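Local structure of Csc2 (4TXD) at residues A[67-70]-A[75-78]; A[183-188]-A[361-366]; A[265-270]-A[275-280]. The protein probably binds RNA as the Cas7-family backbone subunit of a type I-D CRISPR interference complex, and binds a zinc ion. All blocks are in the same frame, centred on the assembly; numbering follows the deposited sequence.

Overall arrangement
Three contacts at different sequence separations illustrate how a Cas7-type chain is stitched together. From the N terminus, contact 1 comes first and closes a short loop between strands 65-68 and 77-82, which belong to different sheets. Contact 2 is the long-range one: it joins the loop at 183-188 to the end of helix 343-365. The chain enclosed between its two segments includes contact 3, a local hairpin that pairs 265-270 with the start of strand 277-288. Contacts 1 and 3 are sequential yet meet in space, R68 CD lying 3.7 Å from Y275 CE2; contact 2 stands apart, its centre about 38 Å from that of contact 3.

Contact 1 (A[67-70]-A[75-78])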
loop_
_atom_site.group_PDB
_atom_site.type_symbol
_atom_site.label_atom_id
_atom_site.label_comp_id
_atom_site.label_asym_id
_atom_site.label_seq_id
_atom_site.Cartn_x
_atom_site.Cartn_y
_atom_site.Cartn_z
ATOM N N LEU A 67 -4.264 -7.318 -16.772
ATOM C CA LEU A 67 -5.389 -6.966 -15.922
ATOM C C LEU A 67 -6.566 -7.932 -16.086
ATOM O O LEU A 67 -6.986 -8.182 -17.151
ATOM C CB LEU A 67 -5.879 -5.544 -16.152
ATOM C CG LEU A 67 -4.882 -4.408 -15.982
ATOM C CD1 LEU A 67 -5.444 -3.049 -16.338
ATOM C CD2 LEU A 67 -4.309 -4.402 -14.592
ATOM N N ARG A 68 -7.060 -8.435 -14.979
ATOM C CA ARG A 68 -8.211 -9.314 -14.973
ATOM C C ARG A 68 -9.228 -8.858 -13.960
ATOM O O ARG A 68 -8.884 -8.489 -12.899
ATOM C CB ARG A 68 -7.814 -10.721 -14.610
ATOM C CG ARG A 68 -6.830 -11.331 -15.528
ATOM C CD ARG A 68 -6.528 -12.735 -15.079
ATOM N NE ARG A 68 -6.925 -13.691 -16.061
ATOM C CZ ARG A 68 -6.082 -14.298 -16.875
ATOM N NH1 ARG A 68 -6.529 -15.160 -17.754
ATOM N NH2 ARG A 68 -4.797 -14.041 -16.803
ATOM N N THR A 69 -10.487 -8.873 -14.342
ATOM C CA THR A 69 -11.549 -8.551 -13.389
ATOM C C THR A 69 -11.619 -9.622 -12.304
ATOM O O THR A 69 -11.192 -10.745 -12.528
ATOM C CB THR A 69 -12.915 -8.443 -14.087
ATOM O OG1 THR A 69 -13.101 -9.596 -14.916
ATOM C CG2 THR A 69 -12.962 -7.191 -14.950
ATOM N N GLU A 70 -12.143 -9.272 -11.131
ATOM C CA GLU A 70 -12.373 -10.262 -10.079
ATOM C C GLU A 70 -13.746 -10.093 -9.439
ATOM O O GLU A 70 -13.861 -9.569 -8.329
ATOM C CB GLU A 70 -11.302 -10.173 -8.992
ATOM C CG GLU A 70 -10.581 -11.484 -8.718
ATOM C CD GLU A 70 -9.376 -11.686 -9.621
ATOM O OE1 GLU A 70 -9.529 -12.288 -10.708
ATOM O OE2 GLU A 70 -8.273 -11.242 -9.240
ATOM N N ILE A 75 -13.496 -3.449 -12.385
ATOM C CA ILE A 75 -13.241 -2.873 -13.696
ATOM C C ILE A 75 -11.758 -2.817 -14.021
ATOM O O ILE A 75 -10.920 -2.767 -13.122
ATOM C CB ILE A 75 -13.814 -1.443 -13.816
ATOM C CG1 ILE A 75 -13.105 -0.499 -12.853
ATOM C CG2 ILE A 75 -15.365 -1.441 -13.602
ATOM C CD1 ILE A 75 -13.429 0.961 -13.096
ATOM N N ASN A 76 -11.462 -2.845 -15.317
ATOM C CA ASN A 76 -10.100 -2.692 -15.837
ATOM C C ASN A 76 -9.932 -1.458 -16.717
ATOM O O ASN A 76 -8.813 -1.081 -17.066
ATOM C CB ASN A 76 -9.704 -3.920 -16.659
ATOM C CG ASN A 76 -9.553 -5.177 -15.811
ATOM O OD1 ASN A 76 -9.099 -5.126 -14.661
ATOM N ND2 ASN A 76 -9.938 -6.316 -16.383
ATOM N N MET A 77 -11.052 -0.871 -17.126
ATOM C CA MET A 77 -11.030 0.276 -18.029
ATOM C C MET A 77 -11.967 1.334 -17.479
ATOM O O MET A 77 -13.034 1.014 -16.943
ATOM C CB MET A 77 -11.466 -0.100 -19.456
ATOM C CG MET A 77 -10.600 -1.119 -20.148
ATOM S SD MET A 77 -8.954 -0.478 -20.566
ATOM C CE MET A 77 -9.290 0.516 -22.007
ATOM N N THR A 78 -11.583 2.590 -17.645
ATOM C CA THR A 78 -12.392 3.680 -17.132
ATOM C C THR A 78 -12.189 4.915 -18.001
ATOM O O THR A 78 -11.219 5.010 -18.737
ATOM C CB THR A 78 -12.041 3.998 -15.660
ATOM O OG1 THR A 78 -13.054 4.839 -15.102
ATOM C CG2 THR A 78 -10.664 4.699 -15.553
#
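N76 reaches across to the end of strand 65-68 and fits its amide between the side chains of L67 and T69, an example of a buried amide packed against a facing segment while its polar atoms are satisfied by others. With CG anti to the carbonyl carbon (chi1 -68°), the amide is carried out toward the facing chain. Its two ends meet different neighbours. OD1 of N76 lies 3.6 Å from CB of L67. ND2 of N76 approaches CG2 of T69 at 3.5 Å, the T69 and N76 side chains crossing at about a right angle. T69 presents this methyl because OG1 takes the position between backbone N and carbonyl carbon (chi1 49°), leaving CG2 beside the N.

The N76 ND2 to T69 N distance of 3.3 Å brings two donors together, so it is a close approach without a bond. The buried amide is satisfied by other parts of the chain: ND2 donates to the backbone O of F230, and OD1 accepts from K96 NZ, which also reaches R68 O. These bonds at both ends would fix the rotation of the amide. L67 adds a looser touch, CD1 standing 4.0 Å from O of N76.

Around this point, strand 65-68 runs between strands 232-235 and 274-275 in a three-stranded antiparallel sheet, while 77-82 is an outermost strand of the seven-stranded sheet and pairs with 85-92.

Contact 2 (A[183-188]-A[361-366]); sequences NEKFGG and WVEELK
A small mixed contact, part apolar and part charged, fastens the loop between strands 176-178 and 191-193 to the C-terminal part of helix 343-365. F186 and V362 form its buried half. The CE1 corner of the F186 ring comes within 4.0 Å of CG1 of V362, with CG2 of the same valine almost as near, so both methyls meet a single ring atom. The two side chains cross at about a right angle. CG of F186 lies anti to the carbonyl carbon (chi1 -67°), which swings the ring nearer the helix than its CB would suggest. One ring face is occupied from within the loop by CB of N183, 3.6 Å above the plane and over its centre.

The charged half is more exposed. K185 runs extended through CE, and its end crosses the E363 side chain obliquely; the bend at chi4 (-69°) sets only the direction of NZ. In one of two modelled conformers of E363, its OE2 forms a salt bridge with NZ of K185 at 3.5 Å, the hydrogen bond within it weak, so the ion pair is probably not permanent. K185 CD comes closer to OE2 of E363, at 3.3 Å. Beyond it, a water donates to K185 O and accepts from K366 NZ, linking the loop to K366 near the C-terminal end of the helix.

I191 packs against both F186 and V362, and V359 touches K185 and N183. The loop itself is shaped by an Asx turn, in which OD1 of N183 accepts from the backbone N of K185 at 2.8 Å, in the carbonyl plane. The F186 side chain is about 12 Å from the bound zinc ion, so this Asx-turn loop docked on a helix lies near the metal site without reaching its ligands.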
loop_
_atom_site.group_PDB
_atom_site.type_symbol
_atom_site.label_atom_id
_atom_site.label_comp_id
_atom_site.label_asym_id
_atom_site.label_seq_id
_atom_site.Cartn_x
_atom_site.Cartn_y
_atom_site.Cartn_z
ATOM N N ASN A 183 -6.921 -13.979 18.416
ATOM C CA ASN A 183 -6.579 -13.513 19.739
ATOM C C ASN A 183 -7.575 -14.099 20.738
ATOM O O ASN A 183 -8.789 -13.996 20.551
ATOM C CB ASN A 183 -6.570 -11.975 19.780
ATOM C CG ASN A 183 -5.999 -11.430 21.069
ATOM O OD1 ASN A 183 -6.484 -11.748 22.152
ATOM N ND2 ASN A 183 -4.945 -10.612 20.963
ATOM N N GLU A 184 -7.051 -14.722 21.791
ATOM C CA GLU A 184 -7.877 -15.425 22.770
ATOM C C GLU A 184 -8.755 -14.471 23.576
ATOM O O GLU A 184 -9.725 -14.904 24.200
ATOM C CB GLU A 184 -6.995 -16.253 23.722
ATOM C CG GLU A 184 -6.077 -15.400 24.586
ATOM C CD GLU A 184 -5.168 -16.221 25.486
ATOM O OE1 GLU A 184 -5.113 -17.458 25.321
ATOM O OE2 GLU A 184 -4.509 -15.622 26.361
ATOM N N LYS A 185 -8.419 -13.182 23.566
ATOM C CA LYS A 185 -9.239 -12.175 24.235
ATOM C C LYS A 185 -10.460 -11.738 23.412
ATOM O O LYS A 185 -11.271 -10.935 23.889
ATOM C CB LYS A 185 -8.401 -10.944 24.574
ATOM C CG LYS A 185 -7.179 -11.214 25.467
ATOM C CD LYS A 185 -6.328 -9.954 25.569
ATOM C CE LYS A 185 -5.069 -10.172 26.392
ATOM N NZ LYS A 185 -5.370 -10.378 27.834
ATOM N N PHE A 186 -10.606 -12.260 22.192
ATOM C CA PHE A 186 -11.679 -11.798 21.299
ATOM C C PHE A 186 -12.873 -12.752 21.255
ATOM O O PHE A 186 -13.604 -12.794 20.270
ATOM C CB PHE A 186 -11.150 -11.579 19.869
ATOM C CG PHE A 186 -10.159 -10.436 19.743
ATOM C CD1 PHE A 186 -9.863 -9.624 20.822
ATOM C CD2 PHE A 186 -9.523 -10.189 18.536
ATOM C CE1 PHE A 186 -8.961 -8.583 20.706
ATOM C CE2 PHE A 186 -8.613 -9.160 18.413
ATOM C CZ PHE A 186 -8.329 -8.352 19.499
ATOM N N GLY A 187 -13.068 -13.533 22.312
ATOM C CA GLY A 187 -14.232 -14.410 22.374
ATOM C C GLY A 187 -15.522 -13.610 22.261
ATOM O O GLY A 187 -15.706 -12.619 22.967
ATOM N N GLY A 188 -16.396 -14.022 21.349
ATOM C CA GLY A 188 -17.643 -13.316 21.116
ATOM C C GLY A 188 -17.479 -11.955 20.450
ATOM O O GLY A 188 -18.401 -11.148 20.465
ATOM N N TRP A 361 -7.758 -1.037 23.735
ATOM C CA TRP A 361 -8.994 -0.377 23.312
ATOM C C TRP A 361 -10.188 -1.332 23.348
ATOM O O TRP A 361 -11.283 -0.958 23.805
ATOM C CB TRP A 361 -8.834 0.207 21.905
ATOM C CG TRP A 361 -10.094 0.859 21.357
ATOM C CD1 TRP A 361 -10.519 2.138 21.574
ATOM C CD2 TRP A 361 -11.060 0.255 20.482
ATOM N NE1 TRP A 361 -11.711 2.367 20.901
ATOM C CE2 TRP A 361 -12.056 1.224 20.220
ATOM C CE3 TRP A 361 -11.186 -1.022 19.909
ATOM C CZ2 TRP A 361 -13.168 0.961 19.405
ATOM C CZ3 TRP A 361 -12.286 -1.280 19.087
ATOM C CH2 TRP A 361 -13.259 -0.289 18.840
ATOM N N VAL A 362 -9.980 -2.551 22.850
ATOM C CA VAL A 362 -11.024 -3.565 22.825
ATOM C C VAL A 362 -11.491 -3.851 24.254
ATOM O O VAL A 362 -12.698 -3.891 24.531
ATOM C CB VAL A 362 -10.531 -4.884 22.147
ATOM C CG1 VAL A 362 -11.458 -6.062 22.477
ATOM C CG2 VAL A 362 -10.410 -4.703 20.637
ATOM N N GLU A 363 -10.535 -4.035 25.162
ATOM C CA GLU A 363 -10.865 -4.307 26.559
ATOM C C GLU A 363 -11.576 -3.124 27.218
ATOM O O GLU A 363 -12.504 -3.309 28.001
ATOM C CB GLU A 363 -9.603 -4.675 27.346
ATOM C CG GLU A 363 -9.090 -6.075 27.037
ATOM C CD GLU A 363 -7.694 -6.340 27.584
ATOM O OE1 GLU A 363 -6.989 -5.372 27.943
ATOM O OE2 GLU A 363 -7.300 -7.522 27.643
ATOM N N GLU A 364 -11.151 -1.906 26.899
ATOM C CA GLU A 364 -11.757 -0.745 27.541
ATOM C C GLU A 364 -13.122 -0.326 26.976
ATOM O O GLU A 364 -13.869 0.386 27.649
ATOM C CB GLU A 364 -10.797 0.442 27.485
ATOM C CG GLU A 364 -9.557 0.217 28.326
ATOM C CD GLU A 364 -8.689 1.448 28.418
ATOM O OE1 GLU A 364 -8.783 2.309 27.517
ATOM O OE2 GLU A 364 -7.925 1.557 29.399
ATOM N N LEU A 365 -13.450 -0.758 25.763
ATOM C CA LEU A 365 -14.704 -0.344 25.134
ATOM C C LEU A 365 -15.749 -1.456 25.038
ATOM O O LEU A 365 -16.879 -1.208 24.589
ATOM C CB LEU A 365 -14.442 0.225 23.728
ATOM C CG LEU A 365 -14.093 1.720 23.581
ATOM C CD1 LEU A 365 -15.267 2.599 24.016
ATOM C CD2 LEU A 365 -12.837 2.087 24.372
ATOM N N LYS A 366 -15.428 -2.673 25.470
ATOM C CA LYS A 366 -16.396 -3.750 25.228
ATOM C C LYS A 366 -17.565 -3.720 26.229
ATOM O O LYS A 366 -18.581 -4.384 26.011
ATOM C CB LYS A 366 -15.718 -5.117 25.245
ATOM C CG LYS A 366 -15.125 -5.534 26.566
ATOM C CD LYS A 366 -14.584 -6.958 26.470
ATOM C CE LYS A 366 -13.946 -7.404 27.781
ATOM N NZ LYS A 366 -13.147 -8.644 27.594
HETATM O O HOH W 1 -11.255 -8.689 25.802
#

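Contact 3 (A[265-270]-A[275-280])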
loop_
_atom_site.group_PDB
_atom_site.type_symbol
_atom_site.label_atom_id
_atom_site.label_comp_id
_atom_site.label_asym_id
_atom_site.label_seq_id
_atom_site.Cartn_x
_atom_site.Cartn_y
_atom_site.Cartn_z
ATOM N N LEU A 265 7.963 -2.356 -5.487
ATOM C CA LEU A 265 7.105 -3.160 -6.347
ATOM C C LEU A 265 7.766 -3.414 -7.703
ATOM O O LEU A 265 8.197 -2.479 -8.378
ATOM C CB LEU A 265 5.756 -2.467 -6.571
ATOM C CG LEU A 265 4.733 -2.481 -5.443
ATOM C CD1 LEU A 265 3.568 -1.575 -5.789
ATOM C CD2 LEU A 265 4.271 -3.921 -5.230
ATOM N N ARG A 266 7.819 -4.674 -8.097
ATOM C CA ARG A 266 8.334 -5.026 -9.407
ATOM C C ARG A 266 7.498 -6.141 -10.030
ATOM O O ARG A 266 6.720 -5.890 -10.963
ATOM C CB ARG A 266 9.815 -5.426 -9.315
ATOM C CG ARG A 266 10.417 -5.748 -10.661
ATOM C CD ARG A 266 11.935 -5.622 -10.679
ATOM N NE ARG A 266 12.416 -5.318 -12.026
ATOM C CZ ARG A 266 12.643 -6.231 -12.966
ATOM N NH1 ARG A 266 12.437 -7.518 -12.710
ATOM N NH2 ARG A 266 13.076 -5.858 -14.165
ATOM N N GLU A 267 7.626 -7.365 -9.520
ATOM C CA GLU A 267 6.850 -8.477 -10.069
ATOM C C GLU A 267 5.482 -8.549 -9.410
ATOM O O GLU A 267 5.381 -8.817 -8.219
ATOM C CB GLU A 267 7.583 -9.807 -9.891
ATOM C CG GLU A 267 9.002 -9.829 -10.451
ATOM C CD GLU A 267 9.057 -9.700 -11.963
ATOM O OE1 GLU A 267 8.004 -9.870 -12.621
ATOM O OE2 GLU A 267 10.163 -9.430 -12.495
ATOM N N LEU A 268 4.434 -8.298 -10.188
ATOM C CA LEU A 268 3.067 -8.282 -9.668
ATOM C C LEU A 268 2.374 -9.573 -10.038
ATOM O O LEU A 268 2.482 -10.043 -11.175
ATOM C CB LEU A 268 2.273 -7.090 -10.215
ATOM C CG LEU A 268 2.853 -5.687 -10.020
ATOM C CD1 LEU A 268 1.862 -4.640 -10.514
ATOM C CD2 LEU A 268 3.230 -5.433 -8.548
ATOM N N GLY A 269 1.654 -10.144 -9.081
ATOM C CA GLY A 269 0.912 -11.366 -9.327
ATOM C C GLY A 269 0.036 -11.718 -8.141
ATOM O O GLY A 269 -0.630 -10.857 -7.568
ATOM N N GLY A 270 0.057 -12.987 -7.758
ATOM C CA GLY A 270 -0.815 -13.460 -6.704
ATOM C C GLY A 270 -2.219 -13.570 -7.252
ATOM O O GLY A 270 -2.415 -13.969 -8.395
ATOM N N TYR A 275 -1.123 -8.752 -13.268
ATOM C CA TYR A 275 0.104 -9.595 -13.486
ATOM C C TYR A 275 1.200 -9.192 -14.564
ATOM O O TYR A 275 0.822 -8.577 -15.500
ATOM C CB TYR A 275 -0.410 -10.957 -13.973
ATOM C CG TYR A 275 -1.546 -11.462 -13.112
ATOM C CD1 TYR A 275 -1.291 -12.133 -11.920
ATOM C CD2 TYR A 275 -2.874 -11.218 -13.460
ATOM C CE1 TYR A 275 -2.321 -12.568 -11.113
ATOM C CE2 TYR A 275 -3.909 -11.652 -12.659
ATOM C CZ TYR A 275 -3.627 -12.325 -11.486
ATOM O OH TYR A 275 -4.653 -12.759 -10.680
ATOM N N GLY A 276 2.394 -9.013 -14.033
ATOM C CA GLY A 276 3.470 -8.537 -14.888
ATOM C C GLY A 276 4.515 -7.780 -14.098
ATOM O O GLY A 276 4.477 -7.766 -12.866
ATOM N N THR A 277 5.441 -7.142 -14.806
ATOM C CA THR A 277 6.517 -6.402 -14.158
ATOM C C THR A 277 6.325 -4.898 -14.266
ATOM O O THR A 277 6.069 -4.369 -15.347
ATOM C CB THR A 277 7.885 -6.783 -14.775
ATOM O OG1 THR A 277 8.023 -8.210 -14.763
ATOM C CG2 THR A 277 9.025 -6.143 -14.005
ATOM N N VAL A 278 6.451 -4.199 -13.144
ATOM C CA VAL A 278 6.348 -2.755 -13.161
ATOM C C VAL A 278 7.583 -2.121 -12.553
ATOM O O VAL A 278 8.398 -2.794 -11.924
ATOM C CB VAL A 278 5.109 -2.235 -12.385
ATOM C CG1 VAL A 278 3.822 -2.798 -12.993
ATOM C CG2 VAL A 278 5.224 -2.573 -10.888
ATOM N N ARG A 279 7.700 -0.819 -12.766
ATOM C CA ARG A 279 8.593 0.026 -12.000
ATOM C C ARG A 279 7.766 1.163 -11.415
ATOM O O ARG A 279 7.013 1.848 -12.119
ATOM C CB ARG A 279 9.743 0.568 -12.857
ATOM C CG ARG A 279 10.701 1.433 -12.056
ATOM C CD ARG A 279 11.928 1.866 -12.852
ATOM N NE ARG A 279 12.786 2.734 -12.046
ATOM C CZ ARG A 279 12.879 4.054 -12.195
ATOM N NH1 ARG A 279 12.184 4.668 -13.144
ATOM N NH2 ARG A 279 13.679 4.758 -11.404
ATOM N N VAL A 280 7.886 1.340 -10.108
ATOM C CA VAL A 280 7.132 2.358 -9.408
ATOM C C VAL A 280 8.075 3.438 -8.952
ATOM O O VAL A 280 9.161 3.141 -8.456
ATOM C CB VAL A 280 6.381 1.774 -8.177
ATOM C CG1 VAL A 280 5.639 2.875 -7.428
ATOM C CG2 VAL A 280 5.420 0.644 -8.609
HETATM O O HOH W 2 9.589 -0.371 -8.473
HETATM O O HOH W 3 11.205 -3.100 -12.582
#
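L268 and G276 face each other as the hydrogen-bonded pair at the middle of a short antiparallel pairing. L268 N donates to G276 O at 2.7 Å, and G276 N returns a bond to L268 O. Next along, V278 N donates to R266 O at 2.8 Å. Between these lies the non-hydrogen-bonded pair E267 and T277. On the L268 side the packing is apolar and close: CD1 of L268 rests 3.7 Å from CG1 of V278, the two side chains crossing at about a right angle, and CB of L265 meets CG2 of V280 at the same separation. L265 and L268 also touch V100 of helix 94-115.

The E267 side is polar and more open to solvent. A bend at chi2 (-66°) folds the E267 carboxylate back, and T277 OG1 donates to its OE1 at 2.7 Å, on the syn side but 33° out of plane. OE2 of E267 pairs with R266 NH1, while CG2 of T277 sits over one guanidinium face of R266. A water links R266 NE, weakly at that end, to V278 O.

Toward the turn the grip slackens: Y275 OH reaches G270 O only weakly, at 3.4 Å, and in one of two modelled conformers of the tyrosine. The whole is a beta hairpin whose second arm turns a corner at G276, passing from strand 274-275 of the small sheet into strand 277-288 of the large antiparallel sheet.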